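Local coordinates for probable intron-encoded endonuclease 1 (Wickerhamomyces canadensis, PDB 6X1J), which cleaves DNA at its recognition sequence as a LAGLIDADG homing endonuclease involved in homing of the mitochondrial 21S rRNA gene intron, at residues Arg91-His94 with Lys98-Thr101; Ser140-Phe145 with Asn216-Pro221; Thr39-Ile44 with Asp113-Tyr118. All coordinates share one frame; numbering follows the deposited sequence.

Contact 1. Residues Arg91-His94 with Lys98-Thr101. With nucleotides of chain B; nucleotides of chain C.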
loop_
_atom_site.group_PDB
_atom_site.type_symbol
_atom_site.label_atom_id
_atom_site.label_comp_id
_atom_site.label_asym_id
_atom_site.label_seq_id
_atom_site.Cartn_x
_atom_site.Cartn_y
_atom_site.Cartn_z
ATOM N N ARG A 91 16.691 13.618 -5.973
ATOM C CA ARG A 91 16.272 14.989 -5.617
ATOM C C ARG A 91 17.316 15.549 -4.649
ATOM O O ARG A 91 17.904 14.741 -3.881
ATOM C CB ARG A 91 14.880 14.973 -4.975
ATOM C CG ARG A 91 13.911 13.916 -5.500
ATOM C CD ARG A 91 12.795 14.392 -6.422
ATOM N NE ARG A 91 12.182 15.686 -6.095
ATOM C CZ ARG A 91 11.018 15.890 -5.481
ATOM N NH1 ARG A 91 10.274 14.882 -5.050
ATOM N NH2 ARG A 91 10.598 17.128 -5.298
ATOM N N LYS A 92 17.541 16.864 -4.706
ATOM C CA LYS A 92 18.276 17.659 -3.694
ATOM C C LYS A 92 17.201 18.189 -2.741
ATOM O O LYS A 92 16.118 18.459 -3.265
ATOM C CB LYS A 92 19.057 18.755 -4.433
ATOM C CG LYS A 92 20.208 19.424 -3.691
ATOM C CD LYS A 92 20.325 20.906 -4.028
ATOM C CE LYS A 92 21.619 21.558 -3.584
ATOM N NZ LYS A 92 22.664 21.489 -4.635
ATOM N N ASN A 93 17.455 18.284 -1.420
ATOM C CA ASN A 93 16.473 18.755 -0.388
ATOM C C ASN A 93 17.032 20.005 0.319
ATOM O O ASN A 93 18.195 20.307 0.107
ATOM C CB ASN A 93 16.094 17.625 0.580
ATOM C CG ASN A 93 17.232 17.173 1.474
ATOM O OD1 ASN A 93 18.252 17.862 1.574
ATOM N ND2 ASN A 93 17.057 16.036 2.151
ATOM N N HIS A 94 16.250 20.702 1.147
ATOM C CA HIS A 94 16.627 22.025 1.734
ATOM C C HIS A 94 17.971 21.916 2.475
ATOM O O HIS A 94 18.660 22.944 2.622
ATOM C CB HIS A 94 15.488 22.605 2.606
ATOM C CG HIS A 94 15.223 21.883 3.894
ATOM N ND1 HIS A 94 14.388 20.775 3.975
ATOM C CD2 HIS A 94 15.649 22.122 5.156
ATOM C CE1 HIS A 94 14.341 20.351 5.221
ATOM N NE2 HIS A 94 15.107 21.155 5.963
ATOM N N LYS A 98 21.413 14.635 -1.513
ATOM C CA LYS A 98 20.794 13.946 -2.662
ATOM C C LYS A 98 19.924 12.854 -2.063
ATOM O O LYS A 98 20.435 12.189 -1.169
ATOM C CB LYS A 98 21.863 13.381 -3.599
ATOM C CG LYS A 98 22.712 14.448 -4.261
ATOM C CD LYS A 98 23.429 13.987 -5.502
ATOM C CE LYS A 98 24.113 15.140 -6.206
ATOM N NZ LYS A 98 25.276 14.672 -6.991
ATOM N N VAL A 99 18.678 12.709 -2.521
ATOM C CA VAL A 99 17.763 11.628 -2.062
ATOM C C VAL A 99 17.376 10.769 -3.268
ATOM O O VAL A 99 16.958 11.344 -4.273
ATOM C CB VAL A 99 16.502 12.187 -1.382
ATOM C CG1 VAL A 99 15.739 11.047 -0.742
ATOM C CG2 VAL A 99 16.824 13.307 -0.392
ATOM N N ILE A 100 17.475 9.447 -3.137
ATOM C CA ILE A 100 17.170 8.441 -4.201
ATOM C C ILE A 100 15.849 7.747 -3.865
ATOM O O ILE A 100 15.759 7.212 -2.773
ATOM C CB ILE A 100 18.307 7.396 -4.329
ATOM C CG1 ILE A 100 19.644 8.052 -4.699
ATOM C CG2 ILE A 100 17.935 6.283 -5.297
ATOM C CD1 ILE A 100 19.795 8.328 -6.171
ATOM N N THR A 101 14.909 7.679 -4.816
ATOM C CA THR A 101 13.722 6.788 -4.766
ATOM C C THR A 101 13.509 6.176 -6.150
ATOM O O THR A 101 14.119 6.655 -7.096
ATOM C CB THR A 101 12.471 7.567 -4.338
ATOM O OG1 THR A 101 12.413 8.712 -5.184
ATOM C CG2 THR A 101 12.492 8.022 -2.902
ATOM P P DT B 12 18.433 13.561 4.354
ATOM O OP1 DT B 12 19.326 12.544 3.748
ATOM O OP2 DT B 12 18.758 15.040 4.261
ATOM O "O5'" DT B 12 16.989 13.366 3.714
ATOM C "C5'" DT B 12 16.649 12.139 3.097
ATOM C "C4'" DT B 12 16.091 11.149 4.086
ATOM O "O4'" DT B 12 15.203 11.799 5.023
ATOM C "C3'" DT B 12 15.235 10.119 3.385
ATOM O "O3'" DT B 12 15.424 8.932 4.131
ATOM C "C2'" DT B 12 13.846 10.741 3.449
ATOM C "C1'" DT B 12 13.851 11.453 4.781
ATOM N N1 DT B 12 13.069 12.704 4.870
ATOM C C2 DT B 12 11.747 12.695 5.272
ATOM O O2 DT B 12 11.112 11.670 5.500
ATOM N N3 DT B 12 11.190 13.942 5.408
ATOM C C4 DT B 12 11.801 15.163 5.173
ATOM O O4 DT B 12 11.165 16.204 5.306
ATOM C C5 DT B 12 13.174 15.093 4.744
ATOM C C7 DT B 12 13.911 16.365 4.466
ATOM C C6 DT B 12 13.734 13.886 4.626
ATOM P P DT C 11 11.279 20.656 -12.075
ATOM O OP1 DT C 11 11.759 21.939 -12.684
ATOM O OP2 DT C 11 12.273 19.671 -11.567
ATOM O "O5'" DT C 11 10.262 21.001 -10.890
ATOM C "C5'" DT C 11 9.018 21.665 -11.151
ATOM C "C4'" DT C 11 8.254 21.890 -9.870
ATOM O "O4'" DT C 11 7.554 20.680 -9.511
ATOM C "C3'" DT C 11 9.071 22.275 -8.639
ATOM O "O3'" DT C 11 8.196 23.162 -7.942
ATOM C "C2'" DT C 11 9.220 20.963 -7.900
ATOM C "C1'" DT C 11 7.879 20.307 -8.186
ATOM N N1 DT C 11 7.855 18.838 -8.122
ATOM C C2 DT C 11 6.789 18.224 -7.507
ATOM O O2 DT C 11 5.876 18.838 -6.975
ATOM N N3 DT C 11 6.840 16.854 -7.514
ATOM C C4 DT C 11 7.821 16.055 -8.064
ATOM O O4 DT C 11 7.719 14.831 -8.001
ATOM C C5 DT C 11 8.906 16.763 -8.697
ATOM C C7 DT C 11 10.007 15.979 -9.339
ATOM C C6 DT C 11 8.861 18.101 -8.711
ATOM P P DG C 12 8.573 23.759 -6.515
ATOM O OP1 DG C 12 8.164 25.193 -6.497
ATOM O OP2 DG C 12 9.979 23.382 -6.230
ATOM O "O5'" DG C 12 7.570 23.007 -5.530
ATOM C "C5'" DG C 12 6.145 23.124 -5.689
ATOM C "C4'" DG C 12 5.416 22.768 -4.413
ATOM O "O4'" DG C 12 5.264 21.335 -4.295
ATOM C "C3'" DG C 12 6.064 23.222 -3.110
ATOM O "O3'" DG C 12 4.983 23.686 -2.297
ATOM C "C2'" DG C 12 6.754 21.965 -2.602
ATOM C "C1'" DG C 12 5.835 20.847 -3.084
ATOM N N9 DG C 12 6.444 19.560 -3.408
ATOM C C8 DG C 12 7.561 19.377 -4.187
ATOM N N7 DG C 12 7.836 18.119 -4.399
ATOM C C5 DG C 12 6.805 17.431 -3.776
ATOM C C6 DG C 12 6.565 16.033 -3.676
ATOM O O6 DG C 12 7.236 15.099 -4.138
ATOM N N1 DG C 12 5.416 15.763 -2.941
ATOM C C2 DG C 12 4.601 16.714 -2.375
ATOM N N2 DG C 12 3.529 16.245 -1.709
ATOM N N3 DG C 12 4.814 18.025 -2.463
ATOM C C4 DG C 12 5.918 18.308 -3.187
#
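Arg91 and Val99 face each other as an antiparallel hydrogen-bonded pair near the end of the hairpin formed by strands 87-92 and 98-105. Val99 N reaches Arg91 O at 2.6 Å, and Arg91 N returns a bond to Val99 O at 2.9 Å. Lys92 and Lys98 form the next, non-hydrogen-bonded pair, with their side chains on the other face of the sheet.

From the Arg91-Val99 face the side chains go to DNA. The Arg91 chain is bent at chi2 (-105°) and again at chi3, which swings its end away from Val99 and lays the guanidinium edge-on to the guanine of DG12 of chain C. NH2 donates to N7 of that base at 3.1 Å and NH1 to its O6 at 3.2 Å, a bidentate grip. The DT11 base of chain C lies over one guanidinium face, its C5 3.8 Å from NH2.

Asn93, past the end of its strand, serves the other DNA strand: ND2 donates to OP2 of DT12 of chain B at 2.9 Å, while OD1 accepts from Asn97 N in the turn. Val99 CG2 touches both Asn93 ND2 and C5' of DT12 of chain B, each at 3.7 Å.

N7 and O6 together mark guanine in the major groove, so this pairing is consistent with Arg91 reading the base, whereas the phosphate bond of Asn93 does not by itself distinguish sequence.

Contact 2. Residues Ser140-Phe145 with Asn216-Pro221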
loop_
_atom_site.group_PDB
_atom_site.type_symbol
_atom_site.label_atom_id
_atom_site.label_comp_id
_atom_site.label_asym_id
_atom_site.label_seq_id
_atom_site.Cartn_x
_atom_site.Cartn_y
_atom_site.Cartn_z
ATOM N N SER A 140 -4.055 -8.090 2.378
ATOM C CA SER A 140 -4.135 -6.610 2.547
ATOM C C SER A 140 -3.274 -6.199 3.748
ATOM O O SER A 140 -2.508 -5.204 3.634
ATOM C CB SER A 140 -5.581 -6.070 2.742
ATOM O OG SER A 140 -6.523 -6.613 1.819
ATOM N N LEU A 141 -3.413 -6.910 4.863
ATOM C CA LEU A 141 -2.647 -6.584 6.116
ATOM C C LEU A 141 -1.140 -6.593 5.842
ATOM O O LEU A 141 -0.449 -5.695 6.375
ATOM C CB LEU A 141 -2.926 -7.607 7.214
ATOM C CG LEU A 141 -4.223 -7.441 7.998
ATOM C CD1 LEU A 141 -4.276 -8.512 9.066
ATOM C CD2 LEU A 141 -4.314 -6.059 8.615
ATOM N N ALA A 142 -0.655 -7.556 5.042
ATOM C CA ALA A 142 0.796 -7.728 4.752
ATOM C C ALA A 142 1.305 -6.522 3.984
ATOM O O ALA A 142 2.394 -6.016 4.298
ATOM C CB ALA A 142 1.070 -8.997 3.976
ATOM N N TYR A 143 0.560 -6.101 2.980
ATOM C CA TYR A 143 0.941 -4.938 2.140
ATOM C C TYR A 143 0.899 -3.664 2.987
ATOM O O TYR A 143 1.815 -2.853 2.877
ATOM C CB TYR A 143 0.148 -4.971 0.819
ATOM C CG TYR A 143 0.685 -6.011 -0.137
ATOM C CD1 TYR A 143 1.803 -5.761 -0.933
ATOM C CD2 TYR A 143 0.163 -7.298 -0.169
ATOM C CE1 TYR A 143 2.353 -6.738 -1.773
ATOM C CE2 TYR A 143 0.705 -8.289 -0.993
ATOM C CZ TYR A 143 1.805 -8.013 -1.788
ATOM O OH TYR A 143 2.301 -8.999 -2.600
ATOM N N TRP A 144 -0.142 -3.474 3.799
ATOM C CA TRP A 144 -0.248 -2.321 4.720
ATOM C C TRP A 144 0.998 -2.318 5.597
ATOM O O TRP A 144 1.630 -1.280 5.751
ATOM C CB TRP A 144 -1.480 -2.485 5.568
ATOM C CG TRP A 144 -1.802 -1.332 6.446
ATOM C CD1 TRP A 144 -1.312 -0.060 6.403
ATOM C CD2 TRP A 144 -2.861 -1.339 7.406
ATOM N NE1 TRP A 144 -1.966 0.712 7.323
ATOM C CE2 TRP A 144 -2.915 -0.051 7.955
ATOM C CE3 TRP A 144 -3.742 -2.330 7.866
ATOM C CZ2 TRP A 144 -3.846 0.284 8.946
ATOM C CZ3 TRP A 144 -4.630 -2.018 8.868
ATOM C CH2 TRP A 144 -4.685 -0.721 9.385
ATOM N N PHE A 145 1.360 -3.477 6.104
ATOM C CA PHE A 145 2.531 -3.603 7.009
ATOM C C PHE A 145 3.856 -3.342 6.256
ATOM O O PHE A 145 4.733 -2.624 6.778
ATOM C CB PHE A 145 2.497 -4.950 7.749
ATOM C CG PHE A 145 3.582 -5.025 8.804
ATOM C CD1 PHE A 145 3.434 -4.376 10.018
ATOM C CD2 PHE A 145 4.793 -5.635 8.529
ATOM C CE1 PHE A 145 4.474 -4.334 10.935
ATOM C CE2 PHE A 145 5.825 -5.609 9.459
ATOM C CZ PHE A 145 5.663 -4.960 10.656
ATOM N N ASN A 216 3.140 -13.252 7.531
ATOM C CA ASN A 216 4.493 -13.708 7.079
ATOM C C ASN A 216 4.398 -14.404 5.711
ATOM O O ASN A 216 5.262 -14.194 4.861
ATOM C CB ASN A 216 5.259 -14.569 8.100
ATOM C CG ASN A 216 6.620 -14.929 7.524
ATOM O OD1 ASN A 216 7.394 -14.019 7.196
ATOM N ND2 ASN A 216 6.865 -16.223 7.296
ATOM N N PRO A 217 3.360 -15.223 5.407
ATOM C CA PRO A 217 3.285 -15.888 4.105
ATOM C C PRO A 217 3.325 -14.939 2.907
ATOM O O PRO A 217 3.731 -15.386 1.876
ATOM C CB PRO A 217 1.931 -16.598 4.141
ATOM C CG PRO A 217 1.711 -16.864 5.626
ATOM C CD PRO A 217 2.250 -15.614 6.293
ATOM N N TYR A 218 2.972 -13.661 3.075
ATOM C CA TYR A 218 2.895 -12.671 1.966
ATOM C C TYR A 218 4.140 -11.768 1.908
ATOM O O TYR A 218 4.363 -10.997 0.898
ATOM C CB TYR A 218 1.602 -11.852 2.128
ATOM C CG TYR A 218 0.322 -12.666 2.018
ATOM C CD1 TYR A 218 -0.101 -13.147 0.794
ATOM C CD2 TYR A 218 -0.440 -13.016 3.132
ATOM C CE1 TYR A 218 -1.265 -13.898 0.665
ATOM C CE2 TYR A 218 -1.601 -13.786 3.030
ATOM C CZ TYR A 218 -2.026 -14.222 1.778
ATOM O OH TYR A 218 -3.162 -14.962 1.588
ATOM N N ILE A 219 4.950 -11.764 2.964
ATOM C CA ILE A 219 6.078 -10.785 3.071
ATOM C C ILE A 219 7.208 -11.252 2.145
ATOM O O ILE A 219 7.676 -12.366 2.326
ATOM C CB ILE A 219 6.580 -10.669 4.512
ATOM C CG1 ILE A 219 5.477 -10.245 5.488
ATOM C CG2 ILE A 219 7.770 -9.729 4.555
ATOM C CD1 ILE A 219 5.037 -8.816 5.329
ATOM N N ILE A 220 7.674 -10.406 1.239
ATOM C CA ILE A 220 8.721 -10.796 0.243
ATOM C C ILE A 220 10.031 -10.768 1.014
ATOM O O ILE A 220 10.086 -10.175 2.099
ATOM C CB ILE A 220 8.747 -9.865 -0.987
ATOM C CG1 ILE A 220 9.237 -8.458 -0.618
ATOM C CG2 ILE A 220 7.385 -9.832 -1.664
ATOM C CD1 ILE A 220 9.606 -7.578 -1.799
ATOM N N PRO A 221 11.080 -11.456 0.506
ATOM C CA PRO A 221 12.321 -11.638 1.263
ATOM C C PRO A 221 12.999 -10.331 1.662
ATOM O O PRO A 221 13.543 -10.277 2.729
ATOM C CB PRO A 221 13.193 -12.456 0.295
ATOM C CG PRO A 221 12.189 -13.194 -0.587
ATOM C CD PRO A 221 11.084 -12.176 -0.787
HETATM O O HOH W 1 2.894 -11.290 -1.229
#
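Ala142 and Tyr218 bring helix 138-148 against the loop that follows helix 208-215, their CA atoms 6.0 Å apart. Tyr218 is the side chain to follow. Its CB points at the helix and presses on the methyl CB of Ala142 at 3.4 Å, a close approach for two aliphatic carbons. One atom on, Tyr218 CG stands anti to the carbonyl carbon (chi1 -63°) and is still 4.2 Å from Ala142 CB, a methyl that sits oblique to the ring. The far end of the ring and OH then lead away from the helix segment, so CB does most of the touching.

Helix 138-148 is one of the two LAGLIDADG helices at the centre of this single-chain endonuclease, and it carries Asp147 and Asp148, which bind the potassium ions, at its C-terminal end. The face of the helix with Ser140 and Tyr143 packs on its counterpart, helix 34-45, while Ala142 meets the 216-221 segment.

Ile219 supplies the second apolar touch. Its CB sets off away from the helix, yet CD1 turns back to lie 4.2 Å from Ala142 CB and 4.0 Å from Ala142 O.

The polar link runs through one water. It donates to Tyr218 O at 2.6 Å and lies 2.7 Å from Tyr143 OH, bridging loop carbonyl and helix phenol; the same hydroxyl is also hydrogen-bonded to His73 NE2 on helix 68-77. Inside the loop, Ile219 N bonds to Asn216 O and closes the short 3-10 turn.

Contact 3. Residues Thr39-Ile44 with Asp113-Tyr118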
loop_
_atom_site.group_PDB
_atom_site.type_symbol
_atom_site.label_atom_id
_atom_site.label_comp_id
_atom_site.label_asym_id
_atom_site.label_seq_id
_atom_site.Cartn_x
_atom_site.Cartn_y
_atom_site.Cartn_z
ATOM N N THR A 39 -4.323 -6.789 -2.463
ATOM C CA THR A 39 -3.014 -6.098 -2.415
ATOM C C THR A 39 -3.269 -4.582 -2.302
ATOM O O THR A 39 -2.662 -3.898 -1.456
ATOM C CB THR A 39 -2.164 -6.445 -3.650
ATOM O OG1 THR A 39 -1.916 -7.856 -3.685
ATOM C CG2 THR A 39 -0.872 -5.685 -3.613
ATOM N N LEU A 40 -4.121 -4.068 -3.170
ATOM C CA LEU A 40 -4.241 -2.615 -3.407
ATOM C C LEU A 40 -4.924 -1.996 -2.177
ATOM O O LEU A 40 -4.633 -0.833 -1.829
ATOM C CB LEU A 40 -5.068 -2.382 -4.675
ATOM C CG LEU A 40 -5.413 -0.918 -4.967
ATOM C CD1 LEU A 40 -4.187 -0.030 -4.904
ATOM C CD2 LEU A 40 -6.076 -0.745 -6.315
ATOM N N ILE A 41 -5.782 -2.745 -1.515
ATOM C CA ILE A 41 -6.426 -2.211 -0.268
ATOM C C ILE A 41 -5.312 -1.943 0.752
ATOM O O ILE A 41 -5.337 -0.877 1.411
ATOM C CB ILE A 41 -7.509 -3.176 0.251
ATOM C CG1 ILE A 41 -8.750 -3.079 -0.638
ATOM C CG2 ILE A 41 -7.820 -2.946 1.723
ATOM C CD1 ILE A 41 -9.538 -4.363 -0.675
ATOM N N GLY A 42 -4.374 -2.868 0.885
ATOM C CA GLY A 42 -3.205 -2.663 1.762
ATOM C C GLY A 42 -2.396 -1.449 1.335
ATOM O O GLY A 42 -2.017 -0.643 2.221
ATOM N N ASN A 43 -2.115 -1.308 0.033
ATOM C CA ASN A 43 -1.173 -0.280 -0.463
ATOM C C ASN A 43 -1.778 1.111 -0.246
ATOM O O ASN A 43 -1.000 2.075 -0.091
ATOM C CB ASN A 43 -0.783 -0.556 -1.909
ATOM C CG ASN A 43 0.251 -1.659 -2.047
ATOM O OD1 ASN A 43 0.079 -2.540 -2.886
ATOM N ND2 ASN A 43 1.311 -1.633 -1.229
ATOM N N ILE A 44 -3.108 1.244 -0.299
ATOM C CA ILE A 44 -3.822 2.563 -0.199
ATOM C C ILE A 44 -3.735 3.024 1.253
ATOM O O ILE A 44 -3.442 4.214 1.513
ATOM C CB ILE A 44 -5.275 2.456 -0.693
ATOM C CG1 ILE A 44 -5.300 2.088 -2.172
ATOM C CG2 ILE A 44 -6.029 3.741 -0.388
ATOM C CD1 ILE A 44 -6.667 1.686 -2.714
ATOM N N ASP A 113 -11.465 2.488 -10.152
ATOM C CA ASP A 113 -12.487 3.480 -9.713
ATOM C C ASP A 113 -13.190 3.052 -8.421
ATOM O O ASP A 113 -13.417 3.932 -7.562
ATOM C CB ASP A 113 -13.536 3.697 -10.805
ATOM C CG ASP A 113 -13.144 4.714 -11.869
ATOM O OD1 ASP A 113 -12.069 5.354 -11.736
ATOM O OD2 ASP A 113 -13.926 4.858 -12.816
ATOM N N LYS A 114 -13.594 1.781 -8.314
ATOM C CA LYS A 114 -14.292 1.245 -7.124
ATOM C C LYS A 114 -13.499 1.564 -5.842
ATOM O O LYS A 114 -14.089 2.137 -4.897
ATOM C CB LYS A 114 -14.492 -0.264 -7.245
ATOM C CG LYS A 114 -15.308 -0.820 -6.083
ATOM C CD LYS A 114 -15.522 -2.307 -6.132
ATOM C CE LYS A 114 -14.324 -3.061 -5.611
ATOM N NZ LYS A 114 -14.519 -4.510 -5.794
ATOM N N LEU A 115 -12.222 1.179 -5.792
ATOM C CA LEU A 115 -11.337 1.446 -4.620
ATOM C C LEU A 115 -10.966 2.929 -4.583
ATOM O O LEU A 115 -10.881 3.497 -3.492
ATOM C CB LEU A 115 -10.118 0.527 -4.669
ATOM C CG LEU A 115 -10.441 -0.939 -4.359
ATOM C CD1 LEU A 115 -9.227 -1.829 -4.538
ATOM C CD2 LEU A 115 -10.965 -1.102 -2.943
ATOM N N GLY A 116 -10.856 3.581 -5.718
ATOM C CA GLY A 116 -10.622 5.031 -5.684
ATOM C C GLY A 116 -11.764 5.785 -4.993
ATOM O O GLY A 116 -11.453 6.667 -4.159
ATOM N N TYR A 117 -13.041 5.489 -5.339
ATOM C CA TYR A 117 -14.217 6.208 -4.769
ATOM C C TYR A 117 -14.424 5.747 -3.329
ATOM O O TYR A 117 -14.838 6.564 -2.508
ATOM C CB TYR A 117 -15.465 6.083 -5.654
ATOM C CG TYR A 117 -15.434 6.986 -6.869
ATOM C CD1 TYR A 117 -15.368 8.372 -6.744
ATOM C CD2 TYR A 117 -15.453 6.459 -8.156
ATOM C CE1 TYR A 117 -15.324 9.205 -7.855
ATOM C CE2 TYR A 117 -15.418 7.277 -9.278
ATOM C CZ TYR A 117 -15.337 8.652 -9.127
ATOM O OH TYR A 117 -15.332 9.445 -10.246
ATOM N N TYR A 118 -14.038 4.508 -3.012
ATOM C CA TYR A 118 -14.227 3.917 -1.673
ATOM C C TYR A 118 -13.317 4.610 -0.651
ATOM O O TYR A 118 -13.790 4.855 0.504
ATOM C CB TYR A 118 -14.013 2.407 -1.753
ATOM C CG TYR A 118 -14.402 1.706 -0.489
ATOM C CD1 TYR A 118 -15.724 1.408 -0.220
ATOM C CD2 TYR A 118 -13.456 1.393 0.462
ATOM C CE1 TYR A 118 -16.098 0.808 0.972
ATOM C CE2 TYR A 118 -13.806 0.783 1.655
ATOM C CZ TYR A 118 -15.134 0.498 1.914
ATOM O OH TYR A 118 -15.476 -0.103 3.083
#
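Helix 34-45 is the first of the two LAGLIDADG helices of this endonuclease, and the contact is the packing of helix 113-119 on its flank. Leu40, Ile41 and Ile44 line that flank, one helical turn of apolar side chains, and Leu115 is the residue that meets all three. The short segments run in the same general direction, 32° apart, with their axes 11.2 Å from each other at closest approach. At that spacing the backbones stay well separated and side chains bridge the gap; no hydrogen bond crosses it.

The CB of Leu115 points toward the LAGLIDADG helix. A chi1 of -71° carries CG on in that direction, and chi2 of 175° then sets the two methyls: CD1 lies mainly on Leu40, and CD2 on Ile41 CG1. Leu40 and Leu115 pass alongside each other in opposite directions, bringing Leu40 CD2 to 3.8 Å from Leu115 CD1. Ile41 starts off to one side of the interface, but its CG1 branch comes back and meets the leucine at about a right angle.

The other face of helix 34-45 has different business. Thr39 and Asn43 pack on Tyr143 of helix 138-148, and Asn43 ND2 bonds to Asp147 OD2, a residue of one potassium site; Gly46 and Asp47, just past the end of the helix, also take part in the potassium sites. Helix 113-119 thus covers a hydrophobic flank of the helix that leads into the metal sites.

Ile41 CG1 approaches Leu115 CD2 to 3.8 Å, and one turn further along, the tip of Ile44, CD1, rests against the base of the leucine, 4.1 Å from Leu115 CB.

Overall arrangement
Contacts 2 and 3 are buried near the middle of the chain, whereas contact 1 lies out on a DNA-binding hairpin, about 28 and 29 Å from them between centres. Each of the two inner contacts holds one LAGLIDADG helix against a neighbouring element, and the helices themselves touch: Trp144 CB lies 3.9 Å from Gly42 O. Contact 3 relies on aliphatic side chains alone; contact 2 adds a bridging water to its apolar touches. Contact 1 instead pairs strand backbones and uses Arg91 and Asn93 to bond nucleotides of the two DNA strands. Along the chain, contact 1 falls inside the loop closed by contact 3, and contact 2 follows both.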